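Local coordinates for protein HTH-type transcriptional regulator PrpR (Mycobacterium tuberculosis, PDB 6D2S) that regulates transcription of the enzymes that break down short-chain fatty acids, through the methylcitrate cycle for propionate and the glyoxylate route for acetyl units, at residues R67-V78 / Q90-V98; A145-D153 / A272-G280. All blocks are in the same frame, centred on the assembly; numbering follows the deposited sequence.

The two contacts lie on opposite sides of the chain's centre, their own centres 36 Å apart and their nearest atoms about 18 Å apart, so they do not touch. Along the chain they follow in series. Contact 1 is internal to the IrrE N-terminal-like region, where a beta hairpin packs on helix 84-99. Contact 2 joins a helix-to-helix connection of that same region to the loop after strand 261-268, in the C-terminal region assigned to the GAF clan, and therefore ties the two parts of this fragment together. Neither sits on a metal: the side chains of Gln90 and Asp153 each lie about 11 Å from a bound calcium ion.

Contact 1 (R67-V78 / Q90-V98); sequences RRYHPDTKVLRV and QIATQLALV
A beta hairpin, strands 67-70 and 75-78 joined by a turn with a G1 beta bulge at Lys74 and Val75 opposite His70, lays one side against helix 90-98 in the IrrE N-terminal-like region. Arg67 is long enough to span the gap. Its chain runs extended from CG to NE, and NH1 donates to Gln90 OE1 (2.7 Å, N-H...O 158°); OE1 lies in the guanidinium plane, while NH1 approaches tilted from the plane of the Gln90 carbonyl. Thr93 CG2 covers one guanidinium face, 3.6 Å from Arg67 NH2; an apolar methyl suits the face of a flat cation, whose N-H groups point outward in its plane. The flat end of Gln94 stacks over a face of the Tyr69 ring, the planes 18° apart; Tyr69 reaches it with CG anti to the backbone N (chi1 -176°). Branched aliphatic side chains fill the rest: Leu76 CD2 packs on Gln94 CB at 3.6 Å, while Val78 CG2 meets Ile91 CG1 at 4.0 Å. Strand 75-79 is the middle strand of its three-stranded sheet, between 67-70 and 54-58. Helix 116-135 touches the helix through Ala92, Thr93, Ala96 and Leu97, and helix 39-51 packs on Ile91 and Leu95.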
loop_
_atom_site.group_PDB
_atom_site.type_symbol
_atom_site.label_atom_id
_atom_site.label_comp_id
_atom_site.label_asym_id
_atom_site.label_seq_id
_atom_site.Cartn_x
_atom_site.Cartn_y
_atom_site.Cartn_z
ATOM N N ARG A 67 -6.048 15.697 -0.712
ATOM C CA ARG A 67 -7.266 15.893 0.054
ATOM C C ARG A 67 -7.065 17.052 1.017
ATOM O O ARG A 67 -5.935 17.454 1.312
ATOM C CB ARG A 67 -7.669 14.622 0.818
ATOM C CG ARG A 67 -6.796 14.355 2.046
ATOM C CD ARG A 67 -7.209 13.082 2.802
ATOM N NE ARG A 67 -6.368 12.935 3.984
ATOM C CZ ARG A 67 -5.187 12.324 3.995
ATOM N NH1 ARG A 67 -4.694 11.772 2.887
ATOM N NH2 ARG A 67 -4.491 12.263 5.123
ATOM N N ARG A 68 -8.186 17.597 1.484
ATOM C CA ARG A 68 -8.191 18.604 2.540
ATOM C C ARG A 68 -9.456 18.393 3.353
ATOM O O ARG A 68 -10.561 18.470 2.807
ATOM C CB ARG A 68 -8.144 20.032 1.974
ATOM C CG ARG A 68 -7.999 21.131 3.034
ATOM C CD ARG A 68 -6.647 21.051 3.726
ATOM N NE ARG A 68 -6.532 21.947 4.875
ATOM C CZ ARG A 68 -5.869 23.099 4.861
ATOM N NH1 ARG A 68 -5.259 23.507 3.756
ATOM N NH2 ARG A 68 -5.811 23.842 5.954
ATOM N N TYR A 69 -9.299 18.114 4.644
ATOM C CA TYR A 69 -10.437 17.937 5.522
ATOM C C TYR A 69 -10.786 19.274 6.167
ATOM O O TYR A 69 -9.899 19.994 6.636
ATOM C CB TYR A 69 -10.137 16.874 6.580
ATOM C CG TYR A 69 -11.326 16.580 7.455
ATOM C CD1 TYR A 69 -12.544 16.227 6.891
ATOM C CD2 TYR A 69 -11.233 16.649 8.841
ATOM C CE1 TYR A 69 -13.640 15.961 7.671
ATOM C CE2 TYR A 69 -12.330 16.378 9.633
ATOM C CZ TYR A 69 -13.527 16.033 9.042
ATOM O OH TYR A 69 -14.629 15.772 9.815
ATOM N N HIS A 70 -12.075 19.611 6.159
ATOM C CA HIS A 70 -12.613 20.827 6.763
ATOM C C HIS A 70 -13.377 20.423 8.021
ATOM O O HIS A 70 -14.596 20.190 7.973
ATOM C CB HIS A 70 -13.519 21.571 5.775
ATOM C CG HIS A 70 -12.790 22.151 4.597
ATOM N ND1 HIS A 70 -12.679 23.511 4.385
ATOM C CD2 HIS A 70 -12.139 21.558 3.568
ATOM C CE1 HIS A 70 -11.989 23.728 3.279
ATOM N NE2 HIS A 70 -11.646 22.560 2.766
ATOM N N PRO A 71 -12.712 20.337 9.175
ATOM C CA PRO A 71 -13.370 19.757 10.361
ATOM C C PRO A 71 -14.513 20.588 10.902
ATOM O O PRO A 71 -15.393 20.038 11.577
ATOM C CB PRO A 71 -12.232 19.657 11.382
ATOM C CG PRO A 71 -11.253 20.699 10.959
ATOM C CD PRO A 71 -11.329 20.756 9.448
ATOM N N ASP A 72 -14.541 21.892 10.629
ATOM C CA ASP A 72 -15.552 22.739 11.244
ATOM C C ASP A 72 -16.928 22.559 10.618
ATOM O O ASP A 72 -17.935 22.847 11.271
ATOM C CB ASP A 72 -15.096 24.201 11.168
ATOM C CG ASP A 72 -13.753 24.412 11.855
ATOM O OD1 ASP A 72 -13.741 24.586 13.091
ATOM O OD2 ASP A 72 -12.706 24.342 11.176
ATOM N N THR A 73 -16.999 22.101 9.371
ATOM C CA THR A 73 -18.270 21.776 8.732
ATOM C C THR A 73 -18.303 20.326 8.246
ATOM O O THR A 73 -19.248 19.932 7.553
ATOM C CB THR A 73 -18.534 22.745 7.570
ATOM O OG1 THR A 73 -19.797 22.448 6.963
ATOM C CG2 THR A 73 -17.437 22.636 6.519
ATOM N N LYS A 74 -17.288 19.531 8.585
ATOM C CA LYS A 74 -17.233 18.095 8.281
ATOM C C LYS A 74 -17.356 17.836 6.777
ATOM O O LYS A 74 -18.213 17.084 6.307
ATOM C CB LYS A 74 -18.308 17.331 9.063
ATOM C CG LYS A 74 -18.156 17.451 10.577
ATOM C CD LYS A 74 -18.968 16.394 11.307
ATOM C CE LYS A 74 -20.442 16.489 10.959
ATOM N NZ LYS A 74 -21.225 15.399 11.608
ATOM N N VAL A 75 -16.472 18.476 6.022
ATOM C CA VAL A 75 -16.385 18.286 4.578
ATOM C C VAL A 75 -14.996 17.776 4.251
ATOM O O VAL A 75 -14.003 18.349 4.704
ATOM C CB VAL A 75 -16.668 19.592 3.809
ATOM C CG1 VAL A 75 -16.241 19.440 2.337
ATOM C CG2 VAL A 75 -18.137 19.959 3.905
ATOM N N LEU A 76 -14.919 16.721 3.433
ATOM C CA LEU A 76 -13.639 16.226 2.942
ATOM C C LEU A 76 -13.574 16.514 1.449
ATOM O O LEU A 76 -14.354 15.952 0.673
ATOM C CB LEU A 76 -13.470 14.729 3.200
ATOM C CG LEU A 76 -12.183 14.147 2.601
ATOM C CD1 LEU A 76 -10.950 14.733 3.289
ATOM C CD2 LEU A 76 -12.173 12.623 2.695
ATOM N N ARG A 77 -12.653 17.389 1.052
ATOM C CA ARG A 77 -12.394 17.640 -0.360
ATOM C C ARG A 77 -11.320 16.685 -0.866
ATOM O O ARG A 77 -10.298 16.479 -0.205
ATOM C CB ARG A 77 -11.969 19.095 -0.570
ATOM C CG ARG A 77 -13.129 20.051 -0.383
ATOM C CD ARG A 77 -12.635 21.465 -0.140
ATOM N NE ARG A 77 -11.890 21.988 -1.279
ATOM C CZ ARG A 77 -10.841 22.799 -1.171
ATOM N NH1 ARG A 77 -10.399 23.163 0.030
ATOM N NH2 ARG A 77 -10.227 23.244 -2.260
ATOM N N VAL A 78 -11.565 16.094 -2.026
ATOM C CA VAL A 78 -10.691 15.089 -2.608
ATOM C C VAL A 78 -10.347 15.556 -4.012
ATOM O O VAL A 78 -11.228 16.008 -4.750
ATOM C CB VAL A 78 -11.357 13.698 -2.628
ATOM C CG1 VAL A 78 -10.461 12.677 -3.338
ATOM C CG2 VAL A 78 -11.684 13.251 -1.204
ATOM N N GLN A 90 -8.001 8.126 -0.548
ATOM C CA GLN A 90 -8.025 9.338 0.266
ATOM C C GLN A 90 -9.177 9.321 1.261
ATOM O O GLN A 90 -9.010 9.724 2.416
ATOM C CB GLN A 90 -8.134 10.570 -0.632
ATOM C CG GLN A 90 -6.918 10.793 -1.492
ATOM C CD GLN A 90 -5.645 10.874 -0.669
ATOM O OE1 GLN A 90 -5.563 11.648 0.286
ATOM N NE2 GLN A 90 -4.639 10.088 -1.048
ATOM N N ILE A 91 -10.368 8.910 0.813
ATOM C CA ILE A 91 -11.530 8.912 1.692
ATOM C C ILE A 91 -11.341 7.913 2.818
ATOM O O ILE A 91 -11.659 8.195 3.981
ATOM C CB ILE A 91 -12.812 8.613 0.890
ATOM C CG1 ILE A 91 -12.998 9.658 -0.211
ATOM C CG2 ILE A 91 -14.025 8.578 1.828
ATOM C CD1 ILE A 91 -13.967 9.191 -1.352
ATOM N N ALA A 92 -10.816 6.728 2.495
ATOM C CA ALA A 92 -10.612 5.723 3.529
ATOM C C ALA A 92 -9.507 6.134 4.495
ATOM O O ALA A 92 -9.568 5.792 5.683
ATOM C CB ALA A 92 -10.295 4.362 2.879
ATOM N N THR A 93 -8.511 6.881 4.014
ATOM C CA THR A 93 -7.499 7.422 4.917
ATOM C C THR A 93 -8.136 8.366 5.927
ATOM O O THR A 93 -7.891 8.255 7.133
ATOM C CB THR A 93 -6.391 8.125 4.130
ATOM O OG1 THR A 93 -5.695 7.166 3.328
ATOM C CG2 THR A 93 -5.374 8.773 5.094
ATOM N N GLN A 94 -9.008 9.271 5.456
ATOM C CA GLN A 94 -9.702 10.171 6.377
ATOM C C GLN A 94 -10.649 9.407 7.297
ATOM O O GLN A 94 -10.809 9.772 8.469
ATOM C CB GLN A 94 -10.468 11.246 5.596
ATOM C CG GLN A 94 -10.974 12.384 6.479
ATOM C CD GLN A 94 -9.827 13.168 7.078
ATOM O OE1 GLN A 94 -9.837 13.520 8.267
ATOM N NE2 GLN A 94 -8.823 13.447 6.256
ATOM N N LEU A 95 -11.279 8.339 6.789
ATOM C CA LEU A 95 -12.140 7.510 7.628
ATOM C C LEU A 95 -11.362 6.942 8.810
ATOM O O LEU A 95 -11.860 6.914 9.945
ATOM C CB LEU A 95 -12.748 6.374 6.797
ATOM C CG LEU A 95 -13.369 5.171 7.534
ATOM C CD1 LEU A 95 -14.417 5.590 8.526
ATOM C CD2 LEU A 95 -13.961 4.168 6.526
ATOM N N ALA A 96 -10.129 6.508 8.565
ATOM C CA ALA A 96 -9.291 6.035 9.664
ATOM C C ALA A 96 -8.983 7.158 10.639
ATOM O O ALA A 96 -9.063 6.971 11.855
ATOM C CB ALA A 96 -7.988 5.438 9.125
ATOM N N LEU A 97 -8.596 8.323 10.123
ATOM C CA LEU A 97 -8.247 9.435 11.001
ATOM C C LEU A 97 -9.414 9.854 11.891
ATOM O O LEU A 97 -9.194 10.246 13.046
ATOM C CB LEU A 97 -7.744 10.611 10.155
ATOM C CG LEU A 97 -6.405 10.346 9.448
ATOM C CD1 LEU A 97 -6.022 11.488 8.493
ATOM C CD2 LEU A 97 -5.291 10.097 10.460
ATOM N N VAL A 98 -10.659 9.756 11.405
ATOM C CA VAL A 98 -11.800 10.257 12.176
ATOM C C VAL A 98 -12.539 9.151 12.922
ATOM O O VAL A 98 -13.123 9.398 13.984
ATOM C CB VAL A 98 -12.795 11.043 11.290
ATOM C CG1 VAL A 98 -12.098 12.199 10.570
ATOM C CG2 VAL A 98 -13.534 10.121 10.325
#

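Contact 2 (A145-D153 / A272-G280); sequences AEQLRYDID and AHKLVYSTG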
loop_
_atom_site.group_PDB
_atom_site.type_symbol
_atom_site.label_atom_id
_atom_site.label_comp_id
_atom_site.label_asym_id
_atom_site.label_seq_id
_atom_site.Cartn_x
_atom_site.Cartn_y
_atom_site.Cartn_z
ATOM N N ALA A 145 -5.198 -12.734 -5.247
ATOM C CA ALA A 145 -3.779 -12.882 -5.546
ATOM C C ALA A 145 -3.442 -14.330 -5.879
ATOM O O ALA A 145 -2.693 -14.607 -6.828
ATOM C CB ALA A 145 -2.938 -12.378 -4.371
ATOM N N GLU A 146 -4.000 -15.281 -5.131
ATOM C CA GLU A 146 -3.696 -16.670 -5.457
ATOM C C GLU A 146 -4.268 -17.050 -6.817
ATOM O O GLU A 146 -3.590 -17.706 -7.617
ATOM C CB GLU A 146 -4.198 -17.606 -4.355
ATOM C CG GLU A 146 -3.456 -17.441 -3.019
ATOM C CD GLU A 146 -2.039 -18.044 -2.995
ATOM O OE1 GLU A 146 -1.735 -18.944 -3.817
ATOM O OE2 GLU A 146 -1.223 -17.619 -2.137
ATOM N N GLN A 147 -5.499 -16.633 -7.115
ATOM C CA GLN A 147 -6.125 -17.062 -8.364
ATOM C C GLN A 147 -5.575 -16.338 -9.584
ATOM O O GLN A 147 -5.681 -16.861 -10.700
ATOM C CB GLN A 147 -7.638 -16.866 -8.281
ATOM C CG GLN A 147 -8.272 -17.730 -7.202
ATOM C CD GLN A 147 -9.758 -17.514 -7.091
ATOM O OE1 GLN A 147 -10.334 -16.714 -7.830
ATOM N NE2 GLN A 147 -10.394 -18.227 -6.163
ATOM N N LEU A 148 -4.996 -15.153 -9.403
ATOM C CA LEU A 148 -4.323 -14.444 -10.481
ATOM C C LEU A 148 -2.818 -14.652 -10.455
ATOM O O LEU A 148 -2.093 -13.954 -11.174
ATOM C CB LEU A 148 -4.641 -12.951 -10.404
ATOM C CG LEU A 148 -6.075 -12.591 -10.814
ATOM C CD1 LEU A 148 -6.342 -11.103 -10.548
ATOM C CD2 LEU A 148 -6.336 -12.938 -12.269
ATOM N N ARG A 149 -2.337 -15.582 -9.626
ATOM C CA ARG A 149 -0.914 -15.900 -9.538
ATOM C C ARG A 149 -0.087 -14.636 -9.334
ATOM O O ARG A 149 0.966 -14.439 -9.950
ATOM C CB ARG A 149 -0.451 -16.682 -10.775
ATOM C CG ARG A 149 -1.176 -18.015 -10.974
ATOM C CD ARG A 149 -1.073 -18.862 -9.714
ATOM N NE ARG A 149 -1.439 -20.258 -9.931
ATOM C CZ ARG A 149 -1.628 -21.136 -8.951
ATOM N NH1 ARG A 149 -1.504 -20.748 -7.684
ATOM N NH2 ARG A 149 -1.942 -22.393 -9.228
ATOM N N TYR A 150 -0.579 -13.762 -8.459
ATOM C CA TYR A 150 0.161 -12.581 -8.015
ATOM C C TYR A 150 0.490 -11.637 -9.166
ATOM O O TYR A 150 1.449 -10.871 -9.096
ATOM C CB TYR A 150 1.434 -12.988 -7.257
ATOM C CG TYR A 150 1.109 -13.561 -5.891
ATOM C CD1 TYR A 150 0.717 -14.883 -5.751
ATOM C CD2 TYR A 150 1.168 -12.768 -4.747
ATOM C CE1 TYR A 150 0.403 -15.413 -4.512
ATOM C CE2 TYR A 150 0.863 -13.296 -3.497
ATOM C CZ TYR A 150 0.475 -14.615 -3.390
ATOM O OH TYR A 150 0.170 -15.140 -2.154
ATOM N N ASP A 151 -0.321 -11.649 -10.221
ATOM C CA ASP A 151 -0.158 -10.690 -11.312
ATOM C C ASP A 151 -0.559 -9.300 -10.822
ATOM O O ASP A 151 -1.750 -9.016 -10.657
ATOM C CB ASP A 151 -1.000 -11.103 -12.521
ATOM C CG ASP A 151 -0.679 -10.278 -13.754
ATOM O OD1 ASP A 151 -0.468 -10.881 -14.827
ATOM O OD2 ASP A 151 -0.607 -9.027 -13.628
ATOM N N ILE A 152 0.435 -8.430 -10.604
ATOM C CA ILE A 152 0.192 -7.126 -9.988
ATOM C C ILE A 152 -0.717 -6.276 -10.864
ATOM O O ILE A 152 -1.600 -5.565 -10.365
ATOM C CB ILE A 152 1.532 -6.421 -9.711
ATOM C CG1 ILE A 152 2.382 -7.259 -8.740
ATOM C CG2 ILE A 152 1.280 -5.010 -9.146
ATOM C CD1 ILE A 152 3.880 -7.001 -8.864
ATOM N N ASP A 153 -0.516 -6.323 -12.178
ATOM C CA ASP A 153 -1.337 -5.520 -13.083
ATOM C C ASP A 153 -2.791 -5.992 -13.112
ATOM O O ASP A 153 -3.720 -5.171 -13.094
ATOM C CB ASP A 153 -0.729 -5.557 -14.482
ATOM C CG ASP A 153 0.592 -4.812 -14.553
ATOM O OD1 ASP A 153 0.594 -3.593 -14.284
ATOM O OD2 ASP A 153 1.628 -5.444 -14.846
ATOM N N ALA A 272 8.649 -18.720 -5.661
ATOM C CA ALA A 272 8.368 -18.072 -6.940
ATOM C C ALA A 272 7.493 -18.908 -7.865
ATOM O O ALA A 272 7.017 -18.380 -8.876
ATOM C CB ALA A 272 9.679 -17.719 -7.652
ATOM N N HIS A 273 7.262 -20.189 -7.573
ATOM C CA HIS A 273 6.446 -20.950 -8.507
ATOM C C HIS A 273 4.994 -20.480 -8.502
ATOM O O HIS A 273 4.280 -20.716 -9.480
ATOM C CB HIS A 273 6.531 -22.452 -8.220
ATOM C CG HIS A 273 5.967 -22.861 -6.897
ATOM N ND1 HIS A 273 6.611 -22.610 -5.705
ATOM C CD2 HIS A 273 4.835 -23.535 -6.580
ATOM C CE1 HIS A 273 5.886 -23.090 -4.706
ATOM N NE2 HIS A 273 4.804 -23.656 -5.211
ATOM N N LYS A 274 4.549 -19.803 -7.443
ATOM C CA LYS A 274 3.195 -19.269 -7.401
ATOM C C LYS A 274 3.049 -17.949 -8.150
ATOM O O LYS A 274 1.929 -17.436 -8.249
ATOM C CB LYS A 274 2.755 -19.081 -5.946
ATOM C CG LYS A 274 2.784 -20.374 -5.133
ATOM C CD LYS A 274 3.206 -20.121 -3.689
ATOM C CE LYS A 274 2.261 -19.173 -2.980
ATOM N NZ LYS A 274 0.980 -19.823 -2.569
ATOM N N LEU A 275 4.141 -17.373 -8.648
ATOM C CA LEU A 275 4.091 -16.123 -9.399
ATOM C C LEU A 275 3.894 -16.408 -10.879
ATOM O O LEU A 275 4.616 -17.224 -11.454
ATOM C CB LEU A 275 5.384 -15.327 -9.245
ATOM C CG LEU A 275 5.865 -14.957 -7.845
ATOM C CD1 LEU A 275 7.211 -14.249 -7.969
ATOM C CD2 LEU A 275 4.853 -14.069 -7.169
ATOM N N VAL A 276 2.965 -15.689 -11.512
ATOM C CA VAL A 276 2.870 -15.822 -12.961
ATOM C C VAL A 276 4.193 -15.434 -13.611
ATOM O O VAL A 276 4.541 -15.942 -14.685
ATOM C CB VAL A 276 1.689 -14.996 -13.507
ATOM C CG1 VAL A 276 1.897 -13.517 -13.248
ATOM C CG2 VAL A 276 1.493 -15.277 -15.002
ATOM N N TYR A 277 4.972 -14.576 -12.947
ATOM C CA TYR A 277 6.210 -14.039 -13.507
ATOM C C TYR A 277 7.310 -15.078 -13.689
ATOM O O TYR A 277 8.272 -14.807 -14.420
ATOM C CB TYR A 277 6.717 -12.909 -12.612
ATOM C CG TYR A 277 5.702 -11.806 -12.456
ATOM C CD1 TYR A 277 5.336 -11.023 -13.548
ATOM C CD2 TYR A 277 5.097 -11.558 -11.228
ATOM C CE1 TYR A 277 4.397 -10.013 -13.415
ATOM C CE2 TYR A 277 4.167 -10.552 -11.085
ATOM C CZ TYR A 277 3.819 -9.786 -12.182
ATOM O OH TYR A 277 2.898 -8.787 -12.032
ATOM N N SER A 278 7.202 -16.251 -13.064
ATOM C CA SER A 278 8.335 -17.174 -13.003
ATOM C C SER A 278 8.480 -18.074 -14.232
ATOM O O SER A 278 9.201 -19.073 -14.162
ATOM C CB SER A 278 8.239 -18.046 -11.749
ATOM O OG SER A 278 7.123 -18.904 -11.822
ATOM N N THR A 279 7.853 -17.789 -15.358
ATOM C CA THR A 279 8.167 -18.507 -16.589
ATOM C C THR A 279 8.948 -17.589 -17.517
ATOM O O THR A 279 8.556 -16.434 -17.712
ATOM C CB THR A 279 6.898 -19.004 -17.282
ATOM O OG1 THR A 279 6.096 -19.735 -16.341
ATOM C CG2 THR A 279 7.268 -19.908 -18.442
ATOM N N GLY A 280 10.036 -18.091 -18.089
ATOM C CA GLY A 280 10.807 -17.257 -18.984
ATOM C C GLY A 280 12.229 -17.743 -19.160
ATOM O O GLY A 280 12.658 -18.742 -18.582
#
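Lys274 and Glu146 approach at an oblique angle, the ammonium facing both carboxylate oxygens: NZ lies 3.1 Å from Glu146 OE1 and 3.1 Å from Glu146 OE2, on the syn lone pair of each, a bidentate salt bridge. Lysine suits this place because its chain can fold; bends at chi2, chi3 and chi4 curl it to the carboxylate, and Glu146 is itself bent at chi2. Tyr150 OH comes to the same carboxylate from another direction, donating to Glu146 OE2 (2.8 Å) from 50° out of its plane. On the way there the tyrosine meets Leu275, whose CD2 lies 3.6 Å from Tyr150 CB.

Between these side chains the backbones join directly. Helix 138-147 ends in a Schellman motif, with Arg149 at positive phi as C-prime residue, and the carbonyl of that same residue, Arg149 O, accepts from Val276 N (2.8 Å, 162°) on a lone pair in the carbonyl plane. Val276 CG1 touches Asp151 CB at 3.8 Å and also lies over the centre of one face of the ring of its neighbour Tyr277.

That ring crosses Ile152 at about a right angle. Ile152 N, lying near the ring plane at its edge, donates to Tyr277 OH (2.9 Å, 156°), so the phenol serves as acceptor at the start of helix 152-159, where Asp151 is the N-cap and bonds Leu154 N. A tyrosine fits because its ring packs on Phe241 and Val243 of strand 239-247 while its oxygen takes up a first-turn N-H.

Glu146 OE2 thus serves two donors, which probably favours the ionised carboxylate. Tyr150 OH also bonds Ile181 N, so charge, phenol and backbone together connect the IrrE-like region with the C-terminal one.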